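Local coordinates for N-acetylglucosaminidase (PDB 6INX), which probably hydrolyses glycosidic bonds of N-acetylglucosamine-containing glycans, as a family 18 glycoside hydrolase built on a TIM barrel, at residues H151-I156 and L177-L182; G190-T195 and R239-V244; V225-I230 and K314-A319. All coordinates share one frame; numbering follows the deposited sequence.

Interaction 1: residues H151-I156 and L177-L182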
# COMPACT_ATOMS: atom_id res chain seq x y z
N HIS A 151 36.84 16.57 0.28
CA HIS A 151 35.52 16.15 0.74
C HIS A 151 35.35 14.67 0.44
O HIS A 151 35.75 14.18 -0.62
CB HIS A 151 34.44 16.92 -0.02
CG HIS A 151 33.04 16.63 0.43
ND1 HIS A 151 32.60 16.89 1.72
CD2 HIS A 151 31.97 16.14 -0.24
CE1 HIS A 151 31.33 16.55 1.82
NE2 HIS A 151 30.92 16.10 0.65
N TYR A 152 34.76 13.94 1.39
CA TYR A 152 34.29 12.59 1.15
C TYR A 152 32.77 12.60 1.27
O TYR A 152 32.22 13.36 2.07
CB TYR A 152 34.90 11.60 2.15
CG TYR A 152 36.34 11.26 1.83
CD1 TYR A 152 36.66 10.53 0.70
CD2 TYR A 152 37.37 11.65 2.68
CE1 TYR A 152 37.98 10.22 0.40
CE2 TYR A 152 38.69 11.35 2.38
CZ TYR A 152 38.98 10.63 1.25
OH TYR A 152 40.30 10.32 0.96
N TRP A 153 32.11 11.80 0.44
CA TRP A 153 30.66 11.82 0.28
C TRP A 153 29.99 10.74 1.12
O TRP A 153 30.53 9.65 1.31
CB TRP A 153 30.29 11.59 -1.19
CG TRP A 153 30.73 12.68 -2.12
CD1 TRP A 153 32.01 13.06 -2.39
CD2 TRP A 153 29.89 13.51 -2.92
NE1 TRP A 153 32.02 14.08 -3.30
CE2 TRP A 153 30.73 14.39 -3.64
CE3 TRP A 153 28.50 13.61 -3.09
CZ2 TRP A 153 30.23 15.34 -4.52
CZ3 TRP A 153 28.01 14.56 -3.96
CH2 TRP A 153 28.87 15.41 -4.67
N LEU A 154 28.77 11.03 1.56
CA LEU A 154 27.91 10.04 2.19
C LEU A 154 26.50 10.26 1.67
O LEU A 154 25.97 11.37 1.77
CB LEU A 154 27.92 10.17 3.72
CG LEU A 154 27.13 9.09 4.48
CD1 LEU A 154 27.74 7.71 4.24
CD2 LEU A 154 27.09 9.43 5.96
N THR A 155 25.92 9.23 1.07
CA THR A 155 24.55 9.28 0.57
C THR A 155 23.83 8.03 1.05
O THR A 155 24.44 7.14 1.64
CB THR A 155 24.51 9.35 -0.97
OG1 THR A 155 25.05 8.14 -1.51
CG2 THR A 155 25.34 10.53 -1.50
N ILE A 156 22.52 7.98 0.81
CA ILE A 156 21.74 6.78 1.04
C ILE A 156 20.85 6.54 -0.16
O ILE A 156 20.54 7.45 -0.93
CB ILE A 156 20.87 6.82 2.32
CG1 ILE A 156 19.76 7.88 2.19
CG2 ILE A 156 21.74 6.99 3.57
CD1 ILE A 156 18.76 7.86 3.34
N LEU A 177 24.00 13.88 4.92
CA LEU A 177 24.10 13.31 3.59
C LEU A 177 24.29 14.39 2.52
O LEU A 177 23.70 15.47 2.61
CB LEU A 177 22.83 12.54 3.25
CG LEU A 177 22.46 11.46 4.26
CD1 LEU A 177 21.18 10.79 3.79
CD2 LEU A 177 23.61 10.47 4.42
N ASP A 178 25.09 14.07 1.51
CA ASP A 178 25.20 14.95 0.36
C ASP A 178 23.90 14.97 -0.43
O ASP A 178 23.48 16.03 -0.92
CB ASP A 178 26.35 14.52 -0.54
CG ASP A 178 27.70 14.69 0.12
OD1 ASP A 178 28.31 15.76 -0.05
OD2 ASP A 178 28.14 13.76 0.82
N PHE A 179 23.27 13.81 -0.59
CA PHE A 179 21.93 13.74 -1.15
C PHE A 179 21.29 12.42 -0.74
O PHE A 179 21.95 11.52 -0.20
CB PHE A 179 21.88 13.97 -2.67
CG PHE A 179 22.82 13.10 -3.47
CD1 PHE A 179 24.00 13.61 -3.96
CD2 PHE A 179 22.49 11.79 -3.78
CE1 PHE A 179 24.85 12.83 -4.73
CE2 PHE A 179 23.34 11.00 -4.55
CZ PHE A 179 24.52 11.52 -5.02
N VAL A 180 19.98 12.35 -0.97
CA VAL A 180 19.15 11.19 -0.70
C VAL A 180 18.64 10.68 -2.04
O VAL A 180 17.95 11.41 -2.76
CB VAL A 180 17.95 11.56 0.20
CG1 VAL A 180 17.04 10.33 0.44
CG2 VAL A 180 18.43 12.16 1.51
N GLN A 181 18.95 9.43 -2.37
CA GLN A 181 18.46 8.83 -3.61
C GLN A 181 17.17 8.09 -3.30
O GLN A 181 17.17 7.09 -2.57
CB GLN A 181 19.50 7.87 -4.17
CG GLN A 181 20.82 8.54 -4.45
CD GLN A 181 21.87 7.54 -4.82
OE1 GLN A 181 22.31 6.76 -3.97
NE2 GLN A 181 22.27 7.53 -6.08
N LEU A 182 16.06 8.55 -3.86
CA LEU A 182 14.78 7.88 -3.67
C LEU A 182 14.67 6.76 -4.69
O LEU A 182 14.71 7.00 -5.91
CB LEU A 182 13.61 8.85 -3.82
CG LEU A 182 13.63 10.10 -2.94
CD1 LEU A 182 12.34 10.89 -3.18
CD2 LEU A 182 13.79 9.69 -1.49
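L154 and D178 meet where two parallel strands come together; the axes of 153-156 and 179-182 approach to 5.3 Å with 30° between their directions. Backbone bonds run from D178 N to the carbonyl of L154 and from Q181 N to that of I156. Between them the pairing is loose: F179 N and O are buried without a hydrogen-bond partner, and T155 CA-H merely leans on the latter oxygen.

D178 uses both carboxylate oxygens. OD2 takes L154 N at 2.9 Å, nearly head-on, and also forms a salt bridge to R138. The syn lone pair of OD1 receives H151 NE2 at 2.7 Å in a nearly straight bond that lies in the imidazole plane, although ring and carboxylate planes stand 75° apart. With CG anti to the backbone N (chi1 -176°), the H151 ring extends forward alongside the start of the strand, bringing NE2 to D178. Two basic partners would probably keep the carboxylate ionised. The carboxylate also lies over a face of W153, OD1 3.7 Å above the indole plane and offset toward the rim, while D178 CB touches W153 CE3 at 3.5 Å.

T155 drives its CG2 methyl over the centre of the F179 ring, a CH-pi contact of 3.7 Å; its OG1 is bonded to D107. On the reverse side of the strands, I156 CG1 packs on L177 CD1 at 3.6 Å, and L154 CG meets L177 CD2.

T155, F179 and Q181 face the barrel interior, where Q181 bonds N31 and H29 packs edge-to-face with both W153 and F179. L154 and I156 instead turn outward against helix 126-148. Strand 153-159 lies between 179-183 and 105-109; the latter carries D107, within a sequence that fits the family's DxxDxDxE motif.

Interaction 2: residues G190-T195 and R239-V244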
# COMPACT_ATOMS: atom_id res chain seq x y z
N GLY A 190 7.17 -7.26 -5.89
CA GLY A 190 7.09 -8.61 -5.34
C GLY A 190 6.13 -8.78 -4.17
O GLY A 190 5.92 -9.92 -3.75
N PHE A 191 5.56 -7.70 -3.65
CA PHE A 191 4.63 -7.82 -2.53
C PHE A 191 3.17 -7.63 -2.93
O PHE A 191 2.30 -7.73 -2.06
CB PHE A 191 4.99 -6.82 -1.42
CG PHE A 191 6.34 -7.08 -0.80
CD1 PHE A 191 6.54 -8.21 -0.04
CD2 PHE A 191 7.40 -6.21 -1.01
CE1 PHE A 191 7.78 -8.47 0.53
CE2 PHE A 191 8.64 -6.48 -0.44
CZ PHE A 191 8.82 -7.61 0.33
N GLN A 192 2.87 -7.39 -4.20
CA GLN A 192 1.48 -7.18 -4.59
C GLN A 192 1.13 -8.00 -5.83
O GLN A 192 1.94 -8.17 -6.74
CB GLN A 192 1.15 -5.68 -4.78
CG GLN A 192 1.86 -5.02 -5.94
CD GLN A 192 1.52 -3.55 -6.03
OE1 GLN A 192 1.96 -2.75 -5.21
NE2 GLN A 192 0.69 -3.19 -7.02
N THR A 193 -0.12 -8.47 -5.85
CA THR A 193 -0.65 -9.21 -6.99
C THR A 193 -1.46 -8.34 -7.93
O THR A 193 -1.92 -8.83 -8.96
CB THR A 193 -1.52 -10.37 -6.51
OG1 THR A 193 -2.55 -9.86 -5.67
CG2 THR A 193 -0.71 -11.39 -5.72
N LEU A 194 -1.63 -7.05 -7.61
CA LEU A 194 -2.29 -6.12 -8.51
C LEU A 194 -1.26 -5.52 -9.45
O LEU A 194 -0.21 -5.06 -9.00
CB LEU A 194 -2.94 -5.00 -7.71
CG LEU A 194 -3.87 -4.14 -8.57
CD1 LEU A 194 -5.13 -4.92 -8.91
CD2 LEU A 194 -4.23 -2.86 -7.82
N THR A 195 -1.55 -5.51 -10.75
CA THR A 195 -0.62 -4.91 -11.69
C THR A 195 -0.63 -3.39 -11.55
O THR A 195 -1.60 -2.77 -11.08
CB THR A 195 -0.96 -5.27 -13.13
OG1 THR A 195 -2.22 -4.70 -13.51
CG2 THR A 195 -1.03 -6.78 -13.32
N ARG A 239 9.13 -4.73 -14.23
CA ARG A 239 8.42 -5.63 -13.33
C ARG A 239 7.28 -6.25 -14.12
O ARG A 239 6.73 -5.62 -15.02
CB ARG A 239 7.86 -4.86 -12.12
CG ARG A 239 8.90 -4.55 -11.03
CD ARG A 239 9.18 -5.77 -10.18
NE ARG A 239 10.32 -5.57 -9.30
CZ ARG A 239 10.70 -6.43 -8.36
NH1 ARG A 239 10.01 -7.55 -8.15
NH2 ARG A 239 11.76 -6.16 -7.62
N MET A 240 6.95 -7.50 -13.81
CA MET A 240 6.07 -8.28 -14.67
C MET A 240 5.12 -9.14 -13.86
O MET A 240 5.52 -9.77 -12.88
CB MET A 240 6.91 -9.18 -15.59
CG MET A 240 6.11 -10.09 -16.49
SD MET A 240 7.18 -11.01 -17.64
CE MET A 240 8.03 -12.08 -16.49
N TRP A 241 3.85 -9.15 -14.26
CA TRP A 241 2.84 -10.01 -13.66
C TRP A 241 2.31 -10.98 -14.71
O TRP A 241 2.14 -10.61 -15.88
CB TRP A 241 1.66 -9.19 -13.12
CG TRP A 241 1.93 -8.39 -11.87
CD1 TRP A 241 1.54 -8.70 -10.60
CD2 TRP A 241 2.59 -7.12 -11.79
NE1 TRP A 241 1.93 -7.71 -9.73
CE2 TRP A 241 2.57 -6.72 -10.43
CE3 TRP A 241 3.21 -6.28 -12.73
CZ2 TRP A 241 3.15 -5.53 -9.99
CZ3 TRP A 241 3.77 -5.10 -12.30
CH2 TRP A 241 3.74 -4.73 -10.93
N LYS A 242 2.01 -12.20 -14.28
CA LYS A 242 1.60 -13.26 -15.18
C LYS A 242 0.13 -13.63 -14.98
O LYS A 242 -0.43 -13.48 -13.89
CB LYS A 242 2.45 -14.51 -14.95
CG LYS A 242 3.95 -14.26 -15.16
CD LYS A 242 4.76 -15.51 -14.84
CE LYS A 242 6.24 -15.26 -15.08
NZ LYS A 242 7.08 -16.44 -14.73
N ASP A 243 -0.48 -14.12 -16.07
CA ASP A 243 -1.82 -14.70 -16.02
C ASP A 243 -2.85 -13.69 -15.51
O ASP A 243 -3.66 -13.98 -14.62
CB ASP A 243 -1.82 -16.00 -15.23
CG ASP A 243 -0.87 -17.02 -15.81
OD1 ASP A 243 -0.94 -17.26 -17.04
OD2 ASP A 243 -0.03 -17.54 -15.06
N VAL A 244 -2.84 -12.51 -16.11
CA VAL A 244 -3.76 -11.46 -15.68
C VAL A 244 -4.92 -11.36 -16.66
O VAL A 244 -4.75 -11.60 -17.86
CB VAL A 244 -3.05 -10.11 -15.48
CG1 VAL A 244 -1.73 -10.29 -14.74
CG2 VAL A 244 -2.82 -9.43 -16.77
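W241 is held by one polar bond at its edge and by backbone and methyl packing over a face. The polar bond runs from W241 NE1 to Q192 O, 3.0 Å long with an N-H...O angle of 161°; the oxygen lies near the indole plane, whereas the donor stands 35° above the carbonyl plane. The turn of the loop is braced from within, as Q192 NE2 donates almost straight to L194 O at 2.9 Å.

Apolar contacts settle the rest. T195 CA lies over the six-membered ring of W241, 3.9 Å from its centroid in a CH-pi contact, and the carbonyl carbon of L194 covers the same face nearer the rim. T195 CG2 slides along the root of the indole, 3.6 Å from W241 CB, and its other neighbour is V244 CG1 at 3.9 Å. The methyl can face the tryptophan while T195 OG1 turns to the backbone at G250 and Q253.

Charge is spent outside the pair: R239 passes beside G190, but its guanidinium is engaged by D186, the carbonyl of G259 and the ring of Y261.

Strand 237-241 runs between 260-264 and 297-299 in an antiparallel sheet inserted between the last two barrel strands, as in many GH18 enzymes. The loop 190-195, which follows strand 179-183, lies against this insertion and also touches the neighbouring subunit, where T193 packs on its counterpart.

Interaction 3: residues V225-I230 and K314-A319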
# COMPACT_ATOMS: atom_id res chain seq x y z
N VAL A 225 13.32 16.67 4.02
CA VAL A 225 14.48 16.56 3.13
C VAL A 225 14.44 17.75 2.18
O VAL A 225 13.43 17.93 1.48
CB VAL A 225 14.48 15.25 2.35
CG1 VAL A 225 15.72 15.19 1.46
CG2 VAL A 225 14.43 14.06 3.31
N PRO A 226 15.49 18.56 2.11
CA PRO A 226 15.49 19.68 1.16
C PRO A 226 15.42 19.18 -0.27
O PRO A 226 16.02 18.17 -0.62
CB PRO A 226 16.84 20.37 1.44
CG PRO A 226 17.25 19.91 2.80
CD PRO A 226 16.69 18.53 2.96
N LYS A 227 14.68 19.91 -1.11
CA LYS A 227 14.54 19.51 -2.51
C LYS A 227 15.90 19.37 -3.19
O LYS A 227 16.10 18.47 -4.01
CB LYS A 227 13.70 20.54 -3.25
CG LYS A 227 12.24 20.46 -2.91
CD LYS A 227 11.43 21.07 -4.03
CE LYS A 227 10.21 20.24 -4.27
NZ LYS A 227 9.41 20.06 -3.03
N GLU A 228 16.83 20.27 -2.87
CA GLU A 228 18.14 20.24 -3.52
C GLU A 228 18.95 19.01 -3.16
O GLU A 228 20.01 18.79 -3.75
CB GLU A 228 18.93 21.52 -3.19
CG GLU A 228 19.34 21.64 -1.74
CD GLU A 228 18.36 22.46 -0.92
OE1 GLU A 228 18.79 23.05 0.09
OE2 GLU A 228 17.16 22.52 -1.28
N LYS A 229 18.47 18.19 -2.22
CA LYS A 229 19.12 16.93 -1.89
C LYS A 229 18.40 15.70 -2.43
O LYS A 229 18.84 14.58 -2.15
CB LYS A 229 19.30 16.78 -0.37
CG LYS A 229 20.39 17.66 0.22
CD LYS A 229 20.69 17.27 1.66
CE LYS A 229 21.88 18.04 2.18
NZ LYS A 229 22.21 17.68 3.59
N ILE A 230 17.30 15.85 -3.17
CA ILE A 230 16.51 14.71 -3.60
C ILE A 230 16.92 14.31 -5.01
O ILE A 230 16.79 15.10 -5.95
CB ILE A 230 15.01 15.01 -3.52
CG1 ILE A 230 14.61 15.19 -2.05
CG2 ILE A 230 14.22 13.87 -4.16
CD1 ILE A 230 13.15 15.48 -1.83
N LYS A 314 13.73 19.31 -13.25
CA LYS A 314 14.03 20.72 -13.52
C LYS A 314 12.94 21.63 -12.98
O LYS A 314 13.23 22.63 -12.32
CB LYS A 314 14.21 20.93 -15.03
CG LYS A 314 15.43 20.23 -15.61
CD LYS A 314 15.43 20.38 -17.12
CE LYS A 314 16.80 20.09 -17.70
NZ LYS A 314 16.76 20.09 -19.19
N ALA A 315 11.67 21.29 -13.23
CA ALA A 315 10.58 22.16 -12.81
C ALA A 315 10.48 22.23 -11.29
O ALA A 315 10.19 23.30 -10.73
CB ALA A 315 9.26 21.67 -13.41
N GLN A 316 10.71 21.11 -10.61
CA GLN A 316 10.59 21.03 -9.16
C GLN A 316 11.89 21.36 -8.45
O GLN A 316 11.90 21.40 -7.21
CB GLN A 316 10.09 19.64 -8.74
CG GLN A 316 8.74 19.26 -9.35
CD GLN A 316 7.65 20.28 -9.04
OE1 GLN A 316 6.85 20.64 -9.91
NE2 GLN A 316 7.62 20.75 -7.81
N GLU A 317 12.97 21.58 -9.20
CA GLU A 317 14.26 21.99 -8.64
C GLU A 317 14.84 20.92 -7.71
O GLU A 317 15.34 21.22 -6.62
CB GLU A 317 14.18 23.37 -7.99
CG GLU A 317 13.63 24.42 -8.96
CD GLU A 317 13.83 25.85 -8.48
OE1 GLU A 317 14.18 26.06 -7.30
OE2 GLU A 317 13.62 26.77 -9.31
N LEU A 318 14.78 19.68 -8.17
CA LEU A 318 15.38 18.57 -7.44
C LEU A 318 16.86 18.45 -7.83
O LEU A 318 17.37 19.19 -8.68
CB LEU A 318 14.62 17.28 -7.73
CG LEU A 318 13.11 17.35 -7.50
CD1 LEU A 318 12.47 16.00 -7.75
CD2 LEU A 318 12.82 17.85 -6.09
N ALA A 319 17.56 17.51 -7.19
CA ALA A 319 19.00 17.39 -7.41
C ALA A 319 19.35 16.69 -8.72
O ALA A 319 20.36 17.02 -9.35
CB ALA A 319 19.66 16.65 -6.24
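K227 and L318 meet among flat groups that are peptide planes and one side-chain amide; aromatic rings take no part. The I230 carbonyl accepts A319 N at 2.8 Å from a donor tilted 29° from its plane, and L318 CB rests against the same oxygen. At the Q316 peptide, K227 CD comes to 3.2 Å from the carbonyl oxygen, and farther along its chain K227 CE passes 4.4 Å from NE2 of the Q316 amide.

The lysine lies along the end of helix 303-316. Its CG is anti to the carbonyl carbon (chi1 -74°), and bends at chi3 and chi4 bring the methylenes across L318, with CE 4.0 Å from CD2. Cut back to an alanine, K227 would probably leave a gap beside L318 CD2 and the Q316 carbonyl without its aliphatic cover.

A319 fits its methyl between two carbonyls, CB lying 3.3 Å from both E228 O and I230 O. K227 O has a double use: it accepts I230 N within the 3-10 turn 227-229. In addition, L318 CA approaches K227 O to 3.5 Å in a CA-H...O contact. The helix stops in a Schellman motif, E317 taking a positive phi of 63° that redirects the chain into L318 and A319.

Two approaches to the barrel are thereby tied together, one entering strand 230-235 and the other strand 320-324. A319 is also backbone-bonded to V6, while L318 leans on V217 of helix 213-222. Since the one conventional hydrogen bond here joins main-chain atoms, the side chains add van der Waals packing between the segments: lysine methylenes laid against the Q316 carbonyl, a leucine and an alanine methyl.

Interactions 1 and 3 belong to the barrel itself, whereas interaction 2 lies about 32 Å from the first, centre to centre, where a loop meets the inserted sheet. Interaction 1 is mostly core, with ring and aliphatic packing inside and a carboxylate network at its more exposed end; interaction 3, partly buried, relies on main-chain carbonyls and a lysine's methylenes at the barrel rim. Those two touch directly: K229 O accepts V180 N, K229 NZ reaches L177 O, and L182 packs on I230, so strand 179-183 serves both. Interaction 2 is also buried, yet it centres on a single tryptophan and adjoins the second subunit, which touches neither segment of the other contacts.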